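Long-range contacts in holo-[acyl-carrier-protein] synthase (Neisseria meningitidis FAM18, PDB 5SUV), which belongs to the 4'-phosphopantetheinyl transferase superfamily and is modelled as an assembly of three chains with coenzyme A bound: residues Phe27-Glu36 and Tyr49-Lys57; Ala56-Thr66 and Phe89-Leu99. All blocks are in the same frame, centred on the assembly; numbering follows the deposited sequence.

Interaction 1 of 2, residues Phe27-Glu36 and Tyr49-Lys57; sequences FAGRILTPEE and YLAKRFAAK. With COA (coenzyme A), chain F.
Lys57 and Glu36 make the polar centre of this contact: Lys57 NZ meets Glu36 OE1 at 2.8 Å, on the carboxylate's syn lone pair, in a salt bridge. The same ammonium donates to Ile31 O at 2.9 Å, lying in the carbonyl plane. The lysine runs out extended and bends only at its last torsion (chi4 -102°), which turns NZ onto both acceptors. The other carboxylate oxygen, Glu36 OE2, sits at the edge of the Arg53 guanidinium, with a weak bond from Arg53 NE at 3.3 Å that completes a three-residue salt-bridge network.

Beside this lies the apolar half. Leu50 CD2 fits between Ala28 CB, at 3.7 Å, and Leu32 CD2, at 3.8 Å, while its CD1 faces Phe27 CD2. Further along the helix, Ile31 CG2 touches the edge of the Phe54 ring at CD1 (3.9 Å), and the Phe27 and Phe54 rings meet obliquely, planes 57° apart.

The second shell sets the carboxylate. Thr33 N donates to Glu36 OE1 at 3.0 Å, and Glu36 N returns a nearly straight bond to Thr33 OG1, a capping box that starts helix 34-39. Arg53 lies over one face of the Tyr49 ring, its NH1 3.3 Å above the plane toward the rim; the Tyr49 hydroxyl bonds Glu39. Strand 77-81 adds Ile79 N to Glu36 OE2 and Ile77 O to Lys57 NZ, and Phe74 O is a further Lys57 partner.

Although Glu36 is buried, Lys57 NZ, Arg53 NE and the N-H groups of Thr33 and Ile79 around its carboxylate would favour the ionised form, its charge shared between a strong lysine bridge and a weaker arginine one. The ammonium in turn ties the end of helix 25-31 and the start of helix 34-39 to helix 46-63.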
loop_
_atom_site.group_PDB
_atom_site.type_symbol
_atom_site.label_atom_id
_atom_site.label_comp_id
_atom_site.label_asym_id
_atom_site.label_seq_id
_atom_site.Cartn_x
_atom_site.Cartn_y
_atom_site.Cartn_z
ATOM N N PHE A 27 21.813 -11.998 -10.683
ATOM C CA PHE A 27 20.559 -11.345 -10.336
ATOM C C PHE A 27 20.828 -10.072 -9.546
ATOM O O PHE A 27 20.409 -8.980 -9.941
ATOM C CB PHE A 27 19.657 -12.298 -9.555
ATOM C CG PHE A 27 18.374 -11.672 -9.096
ATOM C CD1 PHE A 27 17.449 -11.202 -10.010
ATOM C CD2 PHE A 27 18.089 -11.562 -7.750
ATOM C CE1 PHE A 27 16.271 -10.627 -9.587
ATOM C CE2 PHE A 27 16.910 -10.993 -7.322
ATOM C CZ PHE A 27 16.000 -10.528 -8.236
ATOM N N ALA A 28 21.553 -10.188 -8.432
ATOM C CA ALA A 28 21.878 -9.002 -7.648
ATOM C C ALA A 28 22.616 -7.975 -8.496
ATOM O O ALA A 28 22.419 -6.765 -8.336
ATOM C CB ALA A 28 22.712 -9.386 -6.431
ATOM N N GLY A 29 23.471 -8.440 -9.408
ATOM C CA GLY A 29 24.179 -7.524 -10.281
ATOM C C GLY A 29 23.271 -6.810 -11.253
ATOM O O GLY A 29 23.628 -5.737 -11.754
ATOM N N ARG A 30 22.097 -7.373 -11.521
ATOM C CA ARG A 30 21.158 -6.755 -12.434
ATOM C C ARG A 30 20.236 -5.772 -11.720
ATOM O O ARG A 30 19.840 -4.762 -12.320
ATOM C CB ARG A 30 20.357 -7.853 -13.149
ATOM C CG ARG A 30 19.436 -7.369 -14.261
ATOM C CD ARG A 30 18.924 -8.519 -15.131
ATOM N NE ARG A 30 19.990 -9.116 -15.944
ATOM C CZ ARG A 30 20.561 -10.301 -15.720
ATOM N NH1 ARG A 30 20.181 -11.064 -14.701
ATOM N NH2 ARG A 30 21.522 -10.731 -16.529
ATOM N N ILE A 31 19.929 -6.018 -10.439
ATOM C CA ILE A 31 18.898 -5.278 -9.715
ATOM C C ILE A 31 19.482 -4.141 -8.890
ATOM O O ILE A 31 18.845 -3.097 -8.722
ATOM C CB ILE A 31 18.102 -6.226 -8.799
ATOM C CG1 ILE A 31 17.509 -7.368 -9.614
ATOM C CG2 ILE A 31 17.016 -5.464 -8.059
ATOM C CD1 ILE A 31 16.703 -6.951 -10.778
ATOM N N LEU A 32 20.684 -4.329 -8.363
ATOM C CA LEU A 32 21.273 -3.349 -7.463
ATOM C C LEU A 32 22.066 -2.311 -8.249
ATOM O O LEU A 32 22.642 -2.616 -9.296
ATOM C CB LEU A 32 22.200 -4.016 -6.459
ATOM C CG LEU A 32 21.565 -5.108 -5.603
ATOM C CD1 LEU A 32 22.604 -5.666 -4.665
ATOM C CD2 LEU A 32 20.349 -4.555 -4.842
ATOM N N THR A 33 22.098 -1.086 -7.722
ATOM C CA THR A 33 22.968 -0.063 -8.296
ATOM C C THR A 33 24.419 -0.365 -7.940
ATOM O O THR A 33 24.694 -1.072 -6.969
ATOM C CB THR A 33 22.615 1.338 -7.786
ATOM O OG1 THR A 33 23.021 1.482 -6.417
ATOM C CG2 THR A 33 21.134 1.617 -7.890
ATOM N N PRO A 34 25.374 0.185 -8.700
ATOM C CA PRO A 34 26.787 0.014 -8.330
ATOM C C PRO A 34 27.065 0.324 -6.869
ATOM O O PRO A 34 27.880 -0.359 -6.241
ATOM C CB PRO A 34 27.509 0.996 -9.263
ATOM C CG PRO A 34 26.608 1.149 -10.425
ATOM C CD PRO A 34 25.207 1.029 -9.892
ATOM N N GLU A 35 26.381 1.318 -6.298
ATOM C CA GLU A 35 26.591 1.666 -4.897
ATOM C C GLU A 35 26.082 0.561 -3.983
ATOM O O GLU A 35 26.794 0.103 -3.078
ATOM C CB GLU A 35 25.882 2.983 -4.569
ATOM C CG GLU A 35 26.376 4.192 -5.353
ATOM C CD GLU A 35 25.775 4.304 -6.747
ATOM O OE1 GLU A 35 24.852 3.534 -7.081
ATOM O OE2 GLU A 35 26.239 5.171 -7.519
ATOM N N GLU A 36 24.844 0.123 -4.202
ATOM C CA GLU A 36 24.291 -0.950 -3.387
ATOM C C GLU A 36 25.094 -2.228 -3.552
ATOM O O GLU A 36 25.224 -3.014 -2.608
ATOM C CB GLU A 36 22.839 -1.198 -3.765
ATOM C CG GLU A 36 21.895 -0.080 -3.406
ATOM C CD GLU A 36 20.558 -0.244 -4.076
ATOM O OE1 GLU A 36 20.507 -0.823 -5.180
ATOM O OE2 GLU A 36 19.561 0.205 -3.506
ATOM N N TYR A 49 17.438 -8.251 1.865
ATOM C CA TYR A 49 18.004 -7.050 1.264
ATOM C C TYR A 49 17.608 -6.937 -0.203
ATOM O O TYR A 49 17.053 -5.919 -0.628
ATOM C CB TYR A 49 19.525 -7.085 1.424
ATOM C CG TYR A 49 20.253 -5.869 0.897
ATOM C CD1 TYR A 49 20.593 -5.771 -0.447
ATOM C CD2 TYR A 49 20.620 -4.834 1.744
ATOM C CE1 TYR A 49 21.266 -4.670 -0.936
ATOM C CE2 TYR A 49 21.304 -3.724 1.262
ATOM C CZ TYR A 49 21.620 -3.647 -0.079
ATOM O OH TYR A 49 22.295 -2.545 -0.572
ATOM N N LEU A 50 17.879 -7.981 -0.993
ATOM C CA LEU A 50 17.495 -7.959 -2.404
ATOM C C LEU A 50 15.992 -7.798 -2.568
ATOM O O LEU A 50 15.534 -7.085 -3.466
ATOM C CB LEU A 50 17.954 -9.237 -3.104
ATOM C CG LEU A 50 19.398 -9.349 -3.569
ATOM C CD1 LEU A 50 19.652 -10.749 -4.096
ATOM C CD2 LEU A 50 19.684 -8.319 -4.637
ATOM N N ALA A 51 15.201 -8.474 -1.725
ATOM C CA ALA A 51 13.751 -8.403 -1.862
ATOM C C ALA A 51 13.249 -6.975 -1.682
ATOM O O ALA A 51 12.413 -6.501 -2.454
ATOM C CB ALA A 51 13.085 -9.337 -0.848
ATOM N N LYS A 52 13.733 -6.283 -0.649
ATOM C CA LYS A 52 13.294 -4.913 -0.386
ATOM C C LYS A 52 13.694 -3.980 -1.522
ATOM O O LYS A 52 12.896 -3.139 -1.958
ATOM C CB LYS A 52 13.885 -4.412 0.934
ATOM C CG LYS A 52 13.210 -5.014 2.175
ATOM C CD LYS A 52 13.717 -4.406 3.469
ATOM C CE LYS A 52 13.009 -5.027 4.676
ATOM N NZ LYS A 52 13.581 -4.571 5.969
ATOM N N ARG A 53 14.923 -4.115 -2.013
ATOM C CA ARG A 53 15.357 -3.281 -3.130
ATOM C C ARG A 53 14.529 -3.569 -4.374
ATOM O O ARG A 53 14.075 -2.644 -5.054
ATOM C CB ARG A 53 16.852 -3.495 -3.406
ATOM C CG ARG A 53 17.785 -3.172 -2.249
ATOM C CD ARG A 53 17.450 -1.854 -1.597
ATOM N NE ARG A 53 18.540 -1.319 -0.774
ATOM C CZ ARG A 53 18.828 -1.718 0.461
ATOM N NH1 ARG A 53 18.127 -2.681 1.042
ATOM N NH2 ARG A 53 19.821 -1.152 1.120
ATOM N N PHE A 54 14.294 -4.846 -4.670
ATOM C CA PHE A 54 13.502 -5.208 -5.837
ATOM C C PHE A 54 12.098 -4.623 -5.739
ATOM O O PHE A 54 11.601 -4.015 -6.692
ATOM C CB PHE A 54 13.468 -6.733 -5.976
ATOM C CG PHE A 54 12.866 -7.226 -7.252
ATOM C CD1 PHE A 54 13.481 -6.991 -8.462
ATOM C CD2 PHE A 54 11.678 -7.938 -7.241
ATOM C CE1 PHE A 54 12.923 -7.437 -9.644
ATOM C CE2 PHE A 54 11.116 -8.388 -8.421
ATOM C CZ PHE A 54 11.751 -8.151 -9.624
ATOM N N ALA A 55 11.447 -4.773 -4.580
ATOM C CA ALA A 55 10.095 -4.232 -4.445
ATOM C C ALA A 55 10.100 -2.710 -4.549
ATOM O O ALA A 55 9.228 -2.123 -5.194
ATOM C CB ALA A 55 9.464 -4.651 -3.118
ATOM N N ALA A 56 11.065 -2.059 -3.899
ATOM C CA ALA A 56 11.102 -0.601 -3.893
ATOM C C ALA A 56 11.364 -0.057 -5.292
ATOM O O ALA A 56 10.761 0.936 -5.705
ATOM C CB ALA A 56 12.177 -0.116 -2.921
ATOM N N LYS A 57 12.264 -0.691 -6.033
ATOM C CA LYS A 57 12.531 -0.225 -7.390
ATOM C C LYS A 57 11.328 -0.458 -8.294
ATOM O O LYS A 57 10.975 0.395 -9.114
ATOM C CB LYS A 57 13.765 -0.924 -7.936
ATOM C CG LYS A 57 15.004 -0.669 -7.100
ATOM C CD LYS A 57 16.115 -1.633 -7.460
ATOM C CE LYS A 57 17.298 -1.533 -6.487
ATOM N NZ LYS A 57 18.437 -0.746 -7.069
HETATM N N1A COA F . 10.509 5.773 9.569
HETATM C C2A COA F . 9.955 5.151 8.521
HETATM N N3A COA F . 10.174 3.926 8.127
HETATM C C4A COA F . 11.106 3.202 8.902
HETATM C C5A COA F . 11.796 3.730 10.034
HETATM C C6A COA F . 11.439 5.041 10.316
HETATM N N6A COA F . 11.998 5.637 11.341
HETATM N N7A COA F . 12.568 2.888 10.571
HETATM C C8A COA F . 12.430 1.834 9.812
HETATM N N9A COA F . 11.554 1.970 8.798
HETATM C C1B COA F . 11.217 1.011 7.815
HETATM C C2B COA F . 12.536 0.505 7.038
HETATM O O2B COA F . 12.393 0.503 5.667
HETATM C C3B COA F . 12.567 -0.930 7.558
HETATM O O3B COA F . 13.048 -1.816 6.680
HETATM P P3B COA F . 14.678 -1.426 6.065
HETATM O O7A COA F . 14.971 -2.758 5.746
HETATM O O8A COA F . 14.388 -0.517 4.941
HETATM O O9A COA F . 15.252 -0.811 7.268
HETATM C C4B COA F . 11.046 -1.134 7.741
HETATM O O4B COA F . 10.666 -0.028 8.467
HETATM C C5B COA F . 10.724 -2.381 8.491
HETATM O O5B COA F . 9.304 -2.531 8.414
HETATM P P1A COA F . 8.701 -3.477 9.526
HETATM O O1A COA F . 9.302 -4.830 9.473
HETATM O O2A COA F . 7.243 -3.204 9.612
HETATM O O3A COA F . 9.434 -2.888 10.857
HETATM P P2A COA F . 9.097 -3.598 12.175
HETATM O O4A COA F . 7.705 -3.870 12.320
HETATM O O5A COA F . 10.102 -4.646 12.605
HETATM O O6A COA F . 9.372 -2.348 13.212
HETATM C CBP COA F . 8.895 -0.087 13.584
HETATM C CCP COA F . 8.484 -1.346 12.902
HETATM C CDP COA F . 9.954 0.480 12.784
HETATM C CEP COA F . 7.756 0.896 13.588
HETATM C CAP COA F . 9.372 -0.294 15.056
HETATM O OAP COA F . 9.650 0.905 15.669
HETATM C C9P COA F . 8.335 -0.968 15.977
HETATM O O9P COA F . 7.445 -0.280 16.453
HETATM N N8P COA F . 8.479 -2.352 16.297
HETATM C C7P COA F . 7.510 -3.084 17.186
HETATM C C6P COA F . 6.908 -2.201 18.261
HETATM C C5P COA F . 6.757 -2.966 19.566
HETATM O O5P COA F . 7.057 -2.473 20.601
HETATM N N4P COA F . 6.234 -4.256 19.554
HETATM C C3P COA F . 6.099 -4.988 20.812
HETATM C C2P COA F . 4.760 -4.763 21.464
HETATM S S1P COA F . 4.878 -3.634 22.915
#

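Interaction 2 of 2, residues Ala56-Thr66 and Phe89-Leu99; sequences AKEAFAKAVGT and FFYGPALSKWL. With COA (coenzyme A), chain D.
Phe60 reaches from helix 46-63 into a pocket built by strand 87-91 and helix 93-102. Its CG stands opposite the backbone N (chi1 180°), which carries the ring in among Phe89, Tyr91 and Leu95. At the root, CB rests 3.8 Å from Phe89 CZ. Going up one side of the ring, CD2 sits over the centre of the Phe89 ring, 3.8 Å from its CE2, so the two rings form a T-shaped, edge-to-face pair with planes 68° apart; Phe60 gives the edge and Phe89 the face. Next along, CE2 comes tightly against Tyr91 CE1 at 3.4 Å, the rings meeting obliquely. On the other side, CE1 touches Leu95 CD2 at 3.9 Å, and the tip atom CZ lies between Tyr91 CE1, at 3.7 Å, and the methyls of Leu95 and Leu99. Val64 CG1, one turn further along the chain, lies over a face of the ring near its rim. Ile77 and Val107 of neighbouring strands also press on Phe60.

Beyond the ring the chain leaves the helix, and Trp98 takes over as the partner. Its CZ3 packs on Val64 CB at 3.8 Å, Val64 O lies at the indole edge in its plane, and Thr66 CG2 approaches Trp98 CZ2 to 3.9 Å.

The opposite side of the same helix end serves the ligand. Lys62 NZ hydrogen-bonds to O5B and O2A of coenzyme A, with Met111 O of the third subunit as a further partner, and Gly65 O accepts the adenine N6A at 3.1 Å, N-H...O angle 163°.

Taken together, this is an aromatic cluster joining helix 46-63, through Phe60, to Phe89 and Tyr91 of strand 87-91; the helix ends in a Schellman motif, with Gly65 as its positive-phi C-prime residue, placing that turn's carbonyl at the adenine of a coenzyme A site between subunits.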
loop_
_atom_site.group_PDB
_atom_site.type_symbol
_atom_site.label_atom_id
_atom_site.label_comp_id
_atom_site.label_asym_id
_atom_site.label_seq_id
_atom_site.Cartn_x
_atom_site.Cartn_y
_atom_site.Cartn_z
ATOM N N ALA A 56 11.065 -2.059 -3.899
ATOM C CA ALA A 56 11.102 -0.601 -3.893
ATOM C C ALA A 56 11.364 -0.057 -5.292
ATOM O O ALA A 56 10.761 0.936 -5.705
ATOM C CB ALA A 56 12.177 -0.116 -2.921
ATOM N N LYS A 57 12.264 -0.691 -6.033
ATOM C CA LYS A 57 12.531 -0.225 -7.390
ATOM C C LYS A 57 11.328 -0.458 -8.294
ATOM O O LYS A 57 10.975 0.395 -9.114
ATOM C CB LYS A 57 13.765 -0.924 -7.936
ATOM C CG LYS A 57 15.004 -0.669 -7.100
ATOM C CD LYS A 57 16.115 -1.633 -7.460
ATOM C CE LYS A 57 17.298 -1.533 -6.487
ATOM N NZ LYS A 57 18.437 -0.746 -7.069
ATOM N N GLU A 58 10.668 -1.608 -8.159
ATOM C CA GLU A 58 9.503 -1.838 -8.992
ATOM C C GLU A 58 8.387 -0.854 -8.655
ATOM O O GLU A 58 7.723 -0.339 -9.559
ATOM C CB GLU A 58 9.028 -3.285 -8.853
ATOM C CG GLU A 58 9.976 -4.290 -9.474
ATOM C CD GLU A 58 9.306 -5.613 -9.804
ATOM O OE1 GLU A 58 9.625 -6.201 -10.863
ATOM O OE2 GLU A 58 8.461 -6.068 -9.002
ATOM N N ALA A 59 8.162 -0.577 -7.362
ATOM C CA ALA A 59 7.116 0.374 -7.006
ATOM C C ALA A 59 7.486 1.764 -7.489
ATOM O O ALA A 59 6.619 2.519 -7.939
ATOM C CB ALA A 59 6.867 0.389 -5.504
ATOM N N PHE A 60 8.773 2.123 -7.406
ATOM C CA PHE A 60 9.211 3.397 -7.963
ATOM C C PHE A 60 8.855 3.492 -9.444
ATOM O O PHE A 60 8.269 4.479 -9.903
ATOM C CB PHE A 60 10.721 3.569 -7.756
ATOM C CG PHE A 60 11.260 4.870 -8.319
ATOM C CD1 PHE A 60 11.567 4.983 -9.663
ATOM C CD2 PHE A 60 11.439 5.967 -7.498
ATOM C CE1 PHE A 60 12.060 6.174 -10.187
ATOM C CE2 PHE A 60 11.925 7.162 -8.009
ATOM C CZ PHE A 60 12.228 7.262 -9.358
ATOM N N ALA A 61 9.223 2.470 -10.218
ATOM C CA ALA A 61 9.029 2.529 -11.661
ATOM C C ALA A 61 7.542 2.636 -12.015
ATOM O O ALA A 61 7.163 3.267 -13.008
ATOM C CB ALA A 61 9.690 1.304 -12.287
ATOM N N LYS A 62 6.682 2.075 -11.175
ATOM C CA LYS A 62 5.255 2.242 -11.369
ATOM C C LYS A 62 4.802 3.646 -10.994
ATOM O O LYS A 62 3.940 4.226 -11.656
ATOM C CB LYS A 62 4.512 1.218 -10.533
ATOM C CG LYS A 62 4.702 -0.219 -10.973
ATOM C CD LYS A 62 3.914 -1.132 -10.071
ATOM C CE LYS A 62 4.230 -2.559 -10.363
ATOM N NZ LYS A 62 3.622 -3.455 -9.374
ATOM N N ALA A 63 5.330 4.179 -9.894
ATOM C CA ALA A 63 4.896 5.487 -9.424
ATOM C C ALA A 63 5.245 6.599 -10.404
ATOM O O ALA A 63 4.605 7.651 -10.383
ATOM C CB ALA A 63 5.530 5.783 -8.063
ATOM N N VAL A 64 6.281 6.419 -11.221
ATOM C CA VAL A 64 6.602 7.414 -12.231
ATOM C C VAL A 64 6.017 7.039 -13.587
ATOM O O VAL A 64 6.286 7.712 -14.590
ATOM C CB VAL A 64 8.119 7.697 -12.305
ATOM C CG1 VAL A 64 8.636 8.210 -10.961
ATOM C CG2 VAL A 64 8.930 6.480 -12.710
ATOM N N GLY A 65 5.181 6.007 -13.634
ATOM C CA GLY A 65 4.325 5.789 -14.784
ATOM C C GLY A 65 4.958 5.088 -15.964
ATOM O O GLY A 65 4.308 4.971 -17.007
ATOM N N THR A 66 6.187 4.583 -15.825
ATOM C CA THR A 66 6.930 4.052 -16.951
ATOM C C THR A 66 7.205 2.566 -16.877
ATOM O O THR A 66 7.446 1.955 -17.918
ATOM C CB THR A 66 8.289 4.757 -17.066
ATOM O OG1 THR A 66 9.000 4.589 -15.840
ATOM C CG2 THR A 66 8.110 6.222 -17.339
ATOM N N PHE A 89 14.968 7.249 -1.470
ATOM C CA PHE A 89 15.600 6.975 -2.759
ATOM C C PHE A 89 16.789 7.889 -3.003
ATOM O O PHE A 89 16.781 9.056 -2.601
ATOM C CB PHE A 89 14.602 7.162 -3.902
ATOM C CG PHE A 89 13.533 6.122 -3.961
ATOM C CD1 PHE A 89 13.840 4.817 -4.297
ATOM C CD2 PHE A 89 12.213 6.455 -3.701
ATOM C CE1 PHE A 89 12.847 3.860 -4.365
ATOM C CE2 PHE A 89 11.210 5.497 -3.770
ATOM C CZ PHE A 89 11.524 4.211 -4.108
ATOM N N PHE A 90 17.803 7.350 -3.678
ATOM C CA PHE A 90 18.838 8.152 -4.321
ATOM C C PHE A 90 18.931 7.690 -5.769
ATOM O O PHE A 90 18.487 6.591 -6.115
ATOM C CB PHE A 90 20.182 8.050 -3.581
ATOM C CG PHE A 90 20.883 6.738 -3.752
ATOM C CD1 PHE A 90 21.695 6.516 -4.852
ATOM C CD2 PHE A 90 20.766 5.740 -2.795
ATOM C CE1 PHE A 90 22.352 5.318 -5.008
ATOM C CE2 PHE A 90 21.436 4.539 -2.944
ATOM C CZ PHE A 90 22.217 4.325 -4.054
ATOM N N TYR A 91 19.437 8.562 -6.642
ATOM C CA TYR A 91 19.272 8.364 -8.069
ATOM C C TYR A 91 20.603 8.452 -8.791
ATOM O O TYR A 91 21.476 9.244 -8.425
ATOM C CB TYR A 91 18.321 9.400 -8.671
ATOM C CG TYR A 91 17.041 9.491 -7.927
ATOM C CD1 TYR A 91 16.180 8.415 -7.908
ATOM C CD2 TYR A 91 16.684 10.639 -7.245
ATOM C CE1 TYR A 91 14.995 8.473 -7.223
ATOM C CE2 TYR A 91 15.472 10.709 -6.561
ATOM C CZ TYR A 91 14.649 9.623 -6.548
ATOM O OH TYR A 91 13.443 9.674 -5.870
ATOM N N GLY A 92 20.731 7.630 -9.827
ATOM C CA GLY A 92 21.795 7.791 -10.793
ATOM C C GLY A 92 21.551 9.076 -11.556
ATOM O O GLY A 92 20.417 9.539 -11.681
ATOM N N PRO A 93 22.615 9.688 -12.071
ATOM C CA PRO A 93 22.476 11.051 -12.611
ATOM C C PRO A 93 21.457 11.162 -13.736
ATOM O O PRO A 93 20.751 12.178 -13.836
ATOM C CB PRO A 93 23.911 11.389 -13.069
ATOM C CG PRO A 93 24.605 10.080 -13.186
ATOM C CD PRO A 93 23.983 9.166 -12.176
ATOM N N ALA A 94 21.340 10.155 -14.592
ATOM C CA ALA A 94 20.394 10.272 -15.692
ATOM C C ALA A 94 18.964 10.292 -15.175
ATOM O O ALA A 94 18.092 10.944 -15.758
ATOM C CB ALA A 94 20.566 9.125 -16.663
ATOM N N LEU A 95 18.698 9.539 -14.106
ATOM C CA LEU A 95 17.356 9.539 -13.521
ATOM C C LEU A 95 17.068 10.849 -12.789
ATOM O O LEU A 95 15.952 11.377 -12.881
ATOM C CB LEU A 95 17.183 8.331 -12.579
ATOM C CG LEU A 95 15.819 8.163 -11.892
ATOM C CD1 LEU A 95 14.685 8.203 -12.899
ATOM C CD2 LEU A 95 15.793 6.848 -11.088
ATOM N N SER A 96 18.029 11.362 -12.016
ATOM C CA SER A 96 17.857 12.685 -11.418
ATOM C C SER A 96 17.444 13.702 -12.475
ATOM O O SER A 96 16.514 14.492 -12.267
ATOM C CB SER A 96 19.157 13.136 -10.727
ATOM O OG SER A 96 19.385 12.388 -9.551
ATOM N N LYS A 97 18.119 13.685 -13.620
ATOM C CA LYS A 97 17.809 14.625 -14.694
ATOM C C LYS A 97 16.397 14.402 -15.234
ATOM O O LYS A 97 15.637 15.355 -15.419
ATOM C CB LYS A 97 18.848 14.495 -15.808
ATOM C CG LYS A 97 18.614 15.464 -16.961
ATOM C CD LYS A 97 19.561 15.214 -18.117
ATOM C CE LYS A 97 19.365 16.240 -19.225
ATOM N NZ LYS A 97 19.677 17.615 -18.759
ATOM N N TRP A 98 16.018 13.142 -15.466
ATOM C CA TRP A 98 14.674 12.868 -15.968
ATOM C C TRP A 98 13.616 13.322 -14.967
ATOM O O TRP A 98 12.629 13.962 -15.342
ATOM C CB TRP A 98 14.511 11.377 -16.276
ATOM C CG TRP A 98 13.175 10.998 -16.891
ATOM C CD1 TRP A 98 12.814 11.117 -18.197
ATOM C CD2 TRP A 98 12.051 10.426 -16.217
ATOM N NE1 TRP A 98 11.530 10.661 -18.385
ATOM C CE2 TRP A 98 11.038 10.232 -17.179
ATOM C CE3 TRP A 98 11.798 10.072 -14.894
ATOM C CZ2 TRP A 98 9.787 9.687 -16.851
ATOM C CZ3 TRP A 98 10.565 9.542 -14.575
ATOM C CH2 TRP A 98 9.581 9.353 -15.546
ATOM N N LEU A 99 13.807 13.021 -13.681
ATOM C CA LEU A 99 12.832 13.443 -12.684
ATOM C C LEU A 99 12.652 14.955 -12.725
ATOM O O LEU A 99 11.519 15.452 -12.670
ATOM C CB LEU A 99 13.266 12.981 -11.293
ATOM C CG LEU A 99 13.241 11.459 -11.077
ATOM C CD1 LEU A 99 13.939 11.086 -9.767
ATOM C CD2 LEU A 99 11.827 10.925 -11.080
HETATM N N1A COA D . 3.309 2.390 -14.902
HETATM C C2A COA D . 2.708 1.970 -13.766
HETATM N N3A COA D . 2.258 0.748 -13.509
HETATM C C4A COA D . 2.433 -0.158 -14.535
HETATM C C5A COA D . 3.043 0.119 -15.801
HETATM C C6A COA D . 3.466 1.465 -15.900
HETATM N N6A COA D . 4.010 1.883 -16.979
HETATM N N7A COA D . 3.066 -0.932 -16.581
HETATM C C8A COA D . 2.491 -1.845 -15.830
HETATM N N9A COA D . 2.106 -1.427 -14.604
HETATM C C1B COA D . 1.393 -2.166 -13.527
HETATM C C2B COA D . 0.034 -2.764 -14.117
HETATM O O2B COA D . -1.031 -2.485 -13.306
HETATM C C3B COA D . 0.420 -4.282 -14.092
HETATM O O3B COA D . -0.589 -5.083 -13.858
HETATM P P3B COA D . -1.909 -5.121 -15.036
HETATM O O7A COA D . -1.278 -5.068 -16.259
HETATM O O8A COA D . -2.698 -3.895 -14.696
HETATM O O9A COA D . -2.498 -6.394 -14.693
HETATM C C4B COA D . 1.317 -4.267 -12.844
HETATM O O4B COA D . 2.158 -3.194 -13.040
HETATM C C5B COA D . 2.131 -5.544 -12.622
HETATM O O5B COA D . 2.776 -5.416 -11.411
HETATM P P1A COA D . 3.435 -6.776 -10.863
HETATM O O1A COA D . 2.452 -7.767 -10.735
HETATM O O2A COA D . 4.339 -6.346 -9.750
HETATM O O3A COA D . 4.215 -7.224 -12.259
HETATM P P2A COA D . 5.789 -7.238 -12.377
HETATM O O4A COA D . 6.012 -7.778 -13.655
HETATM O O5A COA D . 6.420 -7.729 -11.107
HETATM O O6A COA D . 6.342 -5.620 -12.473
HETATM C CBP COA D . 6.797 -3.854 -13.991
HETATM C CCP COA D . 5.822 -4.979 -13.505
HETATM C CDP COA D . 5.979 -2.656 -14.328
HETATM C CEP COA D . 7.857 -3.451 -13.000
HETATM C CAP COA D . 7.448 -4.383 -15.211
HETATM O OAP COA D . 6.497 -4.565 -16.205
HETATM C C9P COA D . 8.508 -3.482 -15.766
HETATM O O9P COA D . 8.216 -2.457 -16.273
HETATM N N8P COA D . 9.827 -3.877 -15.720
HETATM C C7P COA D . 10.247 -5.123 -15.142
HETATM C C6P COA D . 11.244 -5.778 -16.112
HETATM C C5P COA D . 12.285 -6.450 -15.294
HETATM O O5P COA D . 13.385 -6.009 -15.166
HETATM N N4P COA D . 11.944 -7.640 -14.673
HETATM C C3P COA D . 12.926 -8.304 -13.811
HETATM C C2P COA D . 14.167 -8.703 -14.562
HETATM S S1P COA D . 15.341 -9.271 -13.348
#

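In the fold
Both contacts use helix 46-63, and their centres lie about 13 Å apart. Interaction 1 holds its earlier turns and interaction 2 its end, with Ala56 and Lys57 common to both. They also touch directly: Phe90 CE1 is 3.7 Å from Glu35 OE1, and Phe90 CZ is 3.8 Å from Thr33 OG1. Two coenzyme A molecules flank the helix. One lies by Lys52 of 49-57, whose NZ position is less certain, and is also held by Lys62 of the second subunit. The other is bound through 56-66 and the third subunit; it runs back along the helix, and its far end comes within about 4 Å of the Ile31 side chain, bringing both contacts to one pocket.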